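Long-range contact in putative GH105 family protein (Salmonella enterica subsp. enterica serovar Paratyphi A, PDB 3QWT), which is of unknown function but, as a possible GH105 family member with an alpha/alpha-toroid fold, probably removes unsaturated uronic acid residues from the ends of oligosaccharides by hydrolysis: residues Q203-H215 with N224-L237. Sequence-based numbering, arbitrary orientation.
Sequences QNLMDKETGLWFH and NFANARWARGNSWL
Three atoms of two side chains hold Asp207 OD2: Arg229 NE at 3.0 Å, Arg229 NH2 at 2.9 Å and the Thr210 hydroxyl. The guanidinium meets it side-on, both nitrogens sharing the one oxygen, which lies near the guanidinium plane but is approached from above the carboxylate plane. The Arg229 chain, extended from CG to NE, carries this group between Thr210 CG2 over one face and Phe214 CE1 over the other, while a salt bridge from NH1 to Asp286 fixes its far side. Thr210 OG1 also accepts from Leu212 N, forming an ST turn. Asn234, on the first turn of helix 231-248, reads the backbone of Trp213: OD1 takes Trp213 N on a lone pair at 2.8 Å, and ND2 gives to Trp213 O at 3.2 Å and to Trp230 O, the N-cap residue's carbonyl. The loop after helix 188-205 is thereby tied to the start of the next helix of the alpha/alpha toroid. Leu237 lies over one face of the Trp213 indole, though modelled too close for its detail to be trusted. His215 N donates to Ala228 O at 2.9 Å; with CG anti to the backbone N (chi1 -176°), its imidazole presents a face to the edge of Trp230, centroids 4.6 Å apart and planes at 51°. Tyr354 and Asp169 bind the two imidazole nitrogens. Farther along, Asn224 ND2 reaches Asn204 O in an almost straight bond (3.0 Å, 171°) and also binds Gly216 O.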
loop_
_atom_site.group_PDB
_atom_site.type_symbol
_atom_site.label_atom_id
_atom_site.label_comp_id
_atom_site.label_asym_id
_atom_site.label_seq_id
_atom_site.Cartn_x
_atom_site.Cartn_y
_atom_site.Cartn_z
ATOM N N GLN A 203 13.681 -1.134 -33.384
ATOM C CA GLN A 203 14.727 -2.078 -33.783
ATOM C C GLN A 203 14.817 -2.268 -35.307
ATOM O O GLN A 203 15.906 -2.298 -35.873
ATOM C CB GLN A 203 14.498 -3.432 -33.109
ATOM C CG GLN A 203 15.505 -4.519 -33.497
ATOM C CD GLN A 203 15.361 -5.770 -32.624
ATOM O OE1 GLN A 203 15.385 -5.688 -31.386
ATOM N NE2 GLN A 203 15.197 -6.931 -33.264
ATOM N N ASN A 204 13.668 -2.377 -35.964
ATOM C CA ASN A 204 13.617 -2.800 -37.358
ATOM C C ASN A 204 13.534 -1.666 -38.372
ATOM O O ASN A 204 13.884 -1.850 -39.539
ATOM C CB ASN A 204 12.442 -3.769 -37.594
ATOM C CG ASN A 204 12.690 -5.157 -37.014
ATOM O OD1 ASN A 204 13.835 -5.575 -36.814
ATOM N ND2 ASN A 204 11.605 -5.884 -36.755
ATOM N N LEU A 205 13.073 -0.498 -37.939
ATOM C CA LEU A 205 12.758 0.563 -38.891
ATOM C C LEU A 205 13.618 1.817 -38.740
ATOM O O LEU A 205 13.876 2.507 -39.720
ATOM C CB LEU A 205 11.276 0.913 -38.829
ATOM C CG LEU A 205 10.368 -0.240 -39.270
ATOM C CD1 LEU A 205 8.938 -0.069 -38.742
ATOM C CD2 LEU A 205 10.364 -0.407 -40.803
HETATM N N MSE A 206 14.065 2.111 -37.522
HETATM C CA MSE A 206 14.916 3.268 -37.323
HETATM C C MSE A 206 16.253 3.097 -38.052
HETATM O O MSE A 206 16.851 2.021 -38.068
HETATM C CB MSE A 206 15.164 3.521 -35.838
HETATM C CG MSE A 206 16.103 4.703 -35.583
HETATM SE SE MSE A 206 16.756 4.841 -33.733
HETATM C CE MSE A 206 18.053 6.265 -34.105
ATOM N N ASP A 207 16.723 4.178 -38.646
ATOM C CA ASP A 207 18.025 4.182 -39.300
ATOM C C ASP A 207 19.010 4.897 -38.394
ATOM O O ASP A 207 19.062 6.126 -38.388
ATOM C CB ASP A 207 17.930 4.929 -40.616
ATOM C CG ASP A 207 19.271 5.082 -41.289
ATOM O OD1 ASP A 207 20.120 4.194 -41.096
ATOM O OD2 ASP A 207 19.461 6.083 -42.005
ATOM N N LYS A 208 19.769 4.143 -37.608
ATOM C CA LYS A 208 20.714 4.763 -36.689
ATOM C C LYS A 208 21.664 5.706 -37.452
ATOM O O LYS A 208 22.178 6.661 -36.884
ATOM C CB LYS A 208 21.512 3.695 -35.952
ATOM C CG LYS A 208 22.303 2.815 -36.903
ATOM C CD LYS A 208 22.960 1.651 -36.181
ATOM C CE LYS A 208 23.331 0.574 -37.175
ATOM N NZ LYS A 208 24.319 -0.341 -36.601
ATOM N N GLU A 209 21.867 5.455 -38.744
ATOM C CA GLU A 209 22.778 6.279 -39.534
ATOM C C GLU A 209 22.351 7.746 -39.648
ATOM O O GLU A 209 23.206 8.641 -39.699
ATOM C CB GLU A 209 23.015 5.674 -40.920
ATOM C CG GLU A 209 24.001 4.510 -40.910
ATOM C CD GLU A 209 24.558 4.197 -42.290
ATOM O OE1 GLU A 209 25.154 3.105 -42.449
ATOM O OE2 GLU A 209 24.402 5.044 -43.207
ATOM N N THR A 210 21.043 7.994 -39.656
ATOM C CA THR A 210 20.536 9.339 -39.924
ATOM C C THR A 210 19.588 9.870 -38.863
ATOM O O THR A 210 19.350 11.064 -38.794
ATOM C CB THR A 210 19.782 9.392 -41.265
ATOM O OG1 THR A 210 18.596 8.590 -41.179
ATOM C CG2 THR A 210 20.649 8.867 -42.378
ATOM N N GLY A 211 19.026 8.987 -38.047
ATOM C CA GLY A 211 18.041 9.407 -37.070
ATOM C C GLY A 211 16.638 9.350 -37.642
ATOM O O GLY A 211 15.645 9.329 -36.906
ATOM N N LEU A 212 16.550 9.318 -38.966
ATOM C CA LEU A 212 15.258 9.167 -39.618
ATOM C C LEU A 212 14.897 7.676 -39.688
ATOM O O LEU A 212 15.700 6.826 -39.298
ATOM C CB LEU A 212 15.284 9.809 -41.014
ATOM C CG LEU A 212 15.633 11.301 -40.984
ATOM C CD1 LEU A 212 15.972 11.863 -42.385
ATOM C CD2 LEU A 212 14.525 12.117 -40.311
ATOM N N TRP A 213 13.710 7.363 -40.202
ATOM C CA TRP A 213 13.232 5.982 -40.251
ATOM C C TRP A 213 13.025 5.437 -41.665
ATOM O O TRP A 213 12.689 6.177 -42.589
ATOM C CB TRP A 213 11.897 5.869 -39.519
ATOM C CG TRP A 213 12.001 5.849 -38.030
ATOM C CD1 TRP A 213 12.732 6.683 -37.245
ATOM C CD2 TRP A 213 11.300 4.969 -37.146
ATOM N NE1 TRP A 213 12.549 6.360 -35.913
ATOM C CE2 TRP A 213 11.672 5.315 -35.830
ATOM C CE3 TRP A 213 10.406 3.910 -37.341
ATOM C CZ2 TRP A 213 11.174 4.640 -34.710
ATOM C CZ3 TRP A 213 9.907 3.241 -36.235
ATOM C CH2 TRP A 213 10.300 3.606 -34.928
ATOM N N PHE A 214 13.192 4.128 -41.819
ATOM C CA PHE A 214 12.827 3.475 -43.059
ATOM C C PHE A 214 11.336 3.160 -43.086
ATOM O O PHE A 214 10.731 2.865 -42.050
ATOM C CB PHE A 214 13.648 2.204 -43.243
ATOM C CG PHE A 214 15.117 2.468 -43.403
ATOM C CD1 PHE A 214 15.580 3.201 -44.477
ATOM C CD2 PHE A 214 16.026 2.009 -42.467
ATOM C CE1 PHE A 214 16.949 3.461 -44.622
ATOM C CE2 PHE A 214 17.388 2.269 -42.610
ATOM C CZ PHE A 214 17.843 2.995 -43.688
ATOM N N HIS A 215 10.743 3.200 -44.266
ATOM C CA HIS A 215 9.310 2.945 -44.359
ATOM C C HIS A 215 8.935 1.543 -43.869
ATOM O O HIS A 215 8.066 1.397 -43.004
ATOM C CB HIS A 215 8.775 3.176 -45.779
ATOM C CG HIS A 215 7.292 3.024 -45.883
ATOM N ND1 HIS A 215 6.647 2.773 -47.075
ATOM C CD2 HIS A 215 6.327 3.086 -44.934
ATOM C CE1 HIS A 215 5.345 2.686 -46.854
ATOM N NE2 HIS A 215 5.126 2.874 -45.566
ATOM N N ASN A 224 14.956 -3.800 -45.611
ATOM C CA ASN A 224 14.075 -2.640 -45.529
ATOM C C ASN A 224 13.593 -2.166 -46.898
ATOM O O ASN A 224 13.437 -0.964 -47.125
ATOM C CB ASN A 224 14.752 -1.488 -44.787
ATOM C CG ASN A 224 14.900 -1.761 -43.293
ATOM O OD1 ASN A 224 15.974 -2.125 -42.827
ATOM N ND2 ASN A 224 13.809 -1.602 -42.541
ATOM N N PHE A 225 13.343 -3.112 -47.798
ATOM C CA PHE A 225 12.875 -2.785 -49.154
ATOM C C PHE A 225 13.786 -1.754 -49.810
ATOM O O PHE A 225 15.008 -1.931 -49.854
ATOM C CB PHE A 225 11.410 -2.316 -49.133
ATOM C CG PHE A 225 10.464 -3.362 -48.611
ATOM C CD1 PHE A 225 9.770 -4.188 -49.484
ATOM C CD2 PHE A 225 10.327 -3.570 -47.246
ATOM C CE1 PHE A 225 8.932 -5.178 -49.001
ATOM C CE2 PHE A 225 9.485 -4.555 -46.757
ATOM C CZ PHE A 225 8.782 -5.359 -47.635
ATOM N N ALA A 226 13.197 -0.670 -50.295
ATOM C CA ALA A 226 13.962 0.363 -50.989
ATOM C C ALA A 226 14.780 1.240 -50.037
ATOM O O ALA A 226 15.404 2.202 -50.473
ATOM C CB ALA A 226 13.030 1.225 -51.825
ATOM N N ASN A 227 14.785 0.907 -48.746
ATOM C CA ASN A 227 15.422 1.767 -47.746
ATOM C C ASN A 227 14.947 3.213 -47.890
ATOM O O ASN A 227 15.739 4.149 -47.851
ATOM C CB ASN A 227 16.955 1.703 -47.837
ATOM C CG ASN A 227 17.522 0.358 -47.400
ATOM O OD1 ASN A 227 16.794 -0.604 -47.174
ATOM N ND2 ASN A 227 18.832 0.289 -47.291
ATOM N N ALA A 228 13.640 3.380 -48.038
ATOM C CA ALA A 228 13.055 4.695 -48.244
ATOM C C ALA A 228 12.901 5.483 -46.948
ATOM O O ALA A 228 12.304 5.014 -45.977
ATOM C CB ALA A 228 11.702 4.568 -48.959
ATOM N N ARG A 229 13.451 6.688 -46.927
ATOM C CA ARG A 229 13.262 7.540 -45.774
ATOM C C ARG A 229 12.072 8.421 -46.101
ATOM O O ARG A 229 12.202 9.609 -46.403
ATOM C CB ARG A 229 14.536 8.317 -45.437
ATOM C CG ARG A 229 15.684 7.382 -45.105
ATOM C CD ARG A 229 16.976 8.113 -44.756
ATOM N NE ARG A 229 18.029 7.163 -44.406
ATOM C CZ ARG A 229 18.908 6.674 -45.279
ATOM N NH1 ARG A 229 18.861 7.056 -46.539
ATOM N NH2 ARG A 229 19.834 5.805 -44.895
ATOM N N TRP A 230 10.902 7.801 -46.044
ATOM C CA TRP A 230 9.684 8.405 -46.569
ATOM C C TRP A 230 9.073 9.376 -45.570
ATOM O O TRP A 230 8.989 9.089 -44.378
ATOM C CB TRP A 230 8.700 7.310 -46.967
ATOM C CG TRP A 230 7.368 7.793 -47.420
ATOM C CD1 TRP A 230 7.125 8.676 -48.417
ATOM C CD2 TRP A 230 6.085 7.381 -46.920
ATOM N NE1 TRP A 230 5.773 8.862 -48.560
ATOM C CE2 TRP A 230 5.111 8.073 -47.658
ATOM C CE3 TRP A 230 5.670 6.502 -45.913
ATOM C CZ2 TRP A 230 3.741 7.922 -47.427
ATOM C CZ3 TRP A 230 4.297 6.345 -45.680
ATOM C CH2 TRP A 230 3.356 7.056 -46.429
ATOM N N ALA A 231 8.660 10.534 -46.066
ATOM C CA ALA A 231 8.204 11.619 -45.202
ATOM C C ALA A 231 6.980 11.263 -44.352
ATOM O O ALA A 231 7.063 11.224 -43.122
ATOM C CB ALA A 231 7.935 12.878 -46.027
ATOM N N ARG A 232 5.840 11.027 -44.989
ATOM C CA ARG A 232 4.627 10.764 -44.217
ATOM C C ARG A 232 4.854 9.683 -43.138
ATOM O O ARG A 232 4.447 9.849 -41.988
ATOM C CB ARG A 232 3.419 10.453 -45.117
ATOM C CG ARG A 232 2.164 10.121 -44.279
ATOM C CD ARG A 232 0.855 10.566 -44.924
ATOM N NE ARG A 232 0.551 9.813 -46.135
ATOM C CZ ARG A 232 0.556 10.333 -47.356
ATOM N NH1 ARG A 232 0.271 9.571 -48.397
ATOM N NH2 ARG A 232 0.835 11.617 -47.534
ATOM N N GLY A 233 5.532 8.599 -43.506
ATOM C CA GLY A 233 5.795 7.513 -42.581
ATOM C C GLY A 233 6.519 7.971 -41.329
ATOM O O GLY A 233 6.148 7.596 -40.204
ATOM N N ASN A 234 7.566 8.772 -41.529
ATOM C CA ASN A 234 8.341 9.330 -40.425
ATOM C C ASN A 234 7.481 10.212 -39.533
ATOM O O ASN A 234 7.622 10.236 -38.298
ATOM C CB ASN A 234 9.510 10.150 -40.972
ATOM C CG ASN A 234 10.717 9.299 -41.256
ATOM O OD1 ASN A 234 11.623 9.170 -40.415
ATOM N ND2 ASN A 234 10.736 8.686 -42.438
ATOM N N SER A 235 6.630 10.969 -40.205
ATOM C CA SER A 235 5.647 11.828 -39.600
ATOM C C SER A 235 4.832 11.041 -38.558
ATOM O O SER A 235 4.576 11.534 -37.457
ATOM C CB SER A 235 4.756 12.369 -40.733
ATOM O OG SER A 235 3.661 13.139 -40.284
ATOM N N TRP A 236 4.450 9.811 -38.903
ATOM C CA TRP A 236 3.627 9.003 -38.013
ATOM C C TRP A 236 4.344 8.829 -36.684
ATOM O O TRP A 236 3.715 8.612 -35.654
ATOM C CB TRP A 236 3.344 7.618 -38.590
ATOM C CG TRP A 236 2.548 7.631 -39.786
ATOM C CD1 TRP A 236 2.773 6.910 -40.904
ATOM C CD2 TRP A 236 1.372 8.406 -40.027
ATOM N NE1 TRP A 236 1.810 7.181 -41.844
ATOM C CE2 TRP A 236 0.935 8.098 -41.330
ATOM C CE3 TRP A 236 0.645 9.334 -39.270
ATOM C CZ2 TRP A 236 -0.188 8.696 -41.909
ATOM C CZ3 TRP A 236 -0.492 9.923 -39.844
ATOM C CH2 TRP A 236 -0.886 9.603 -41.147
ATOM N N LEU A 237 5.667 8.913 -36.706
ATOM C CA LEU A 237 6.408 8.702 -35.474
ATOM C C LEU A 237 6.528 9.974 -34.690
ATOM O O LEU A 237 6.410 9.964 -33.467
ATOM C CB LEU A 237 7.779 8.084 -35.729
ATOM C CG LEU A 237 7.619 6.593 -35.478
ATOM C CD1 LEU A 237 8.053 5.827 -36.700
ATOM C CD2 LEU A 237 8.364 6.165 -34.216
#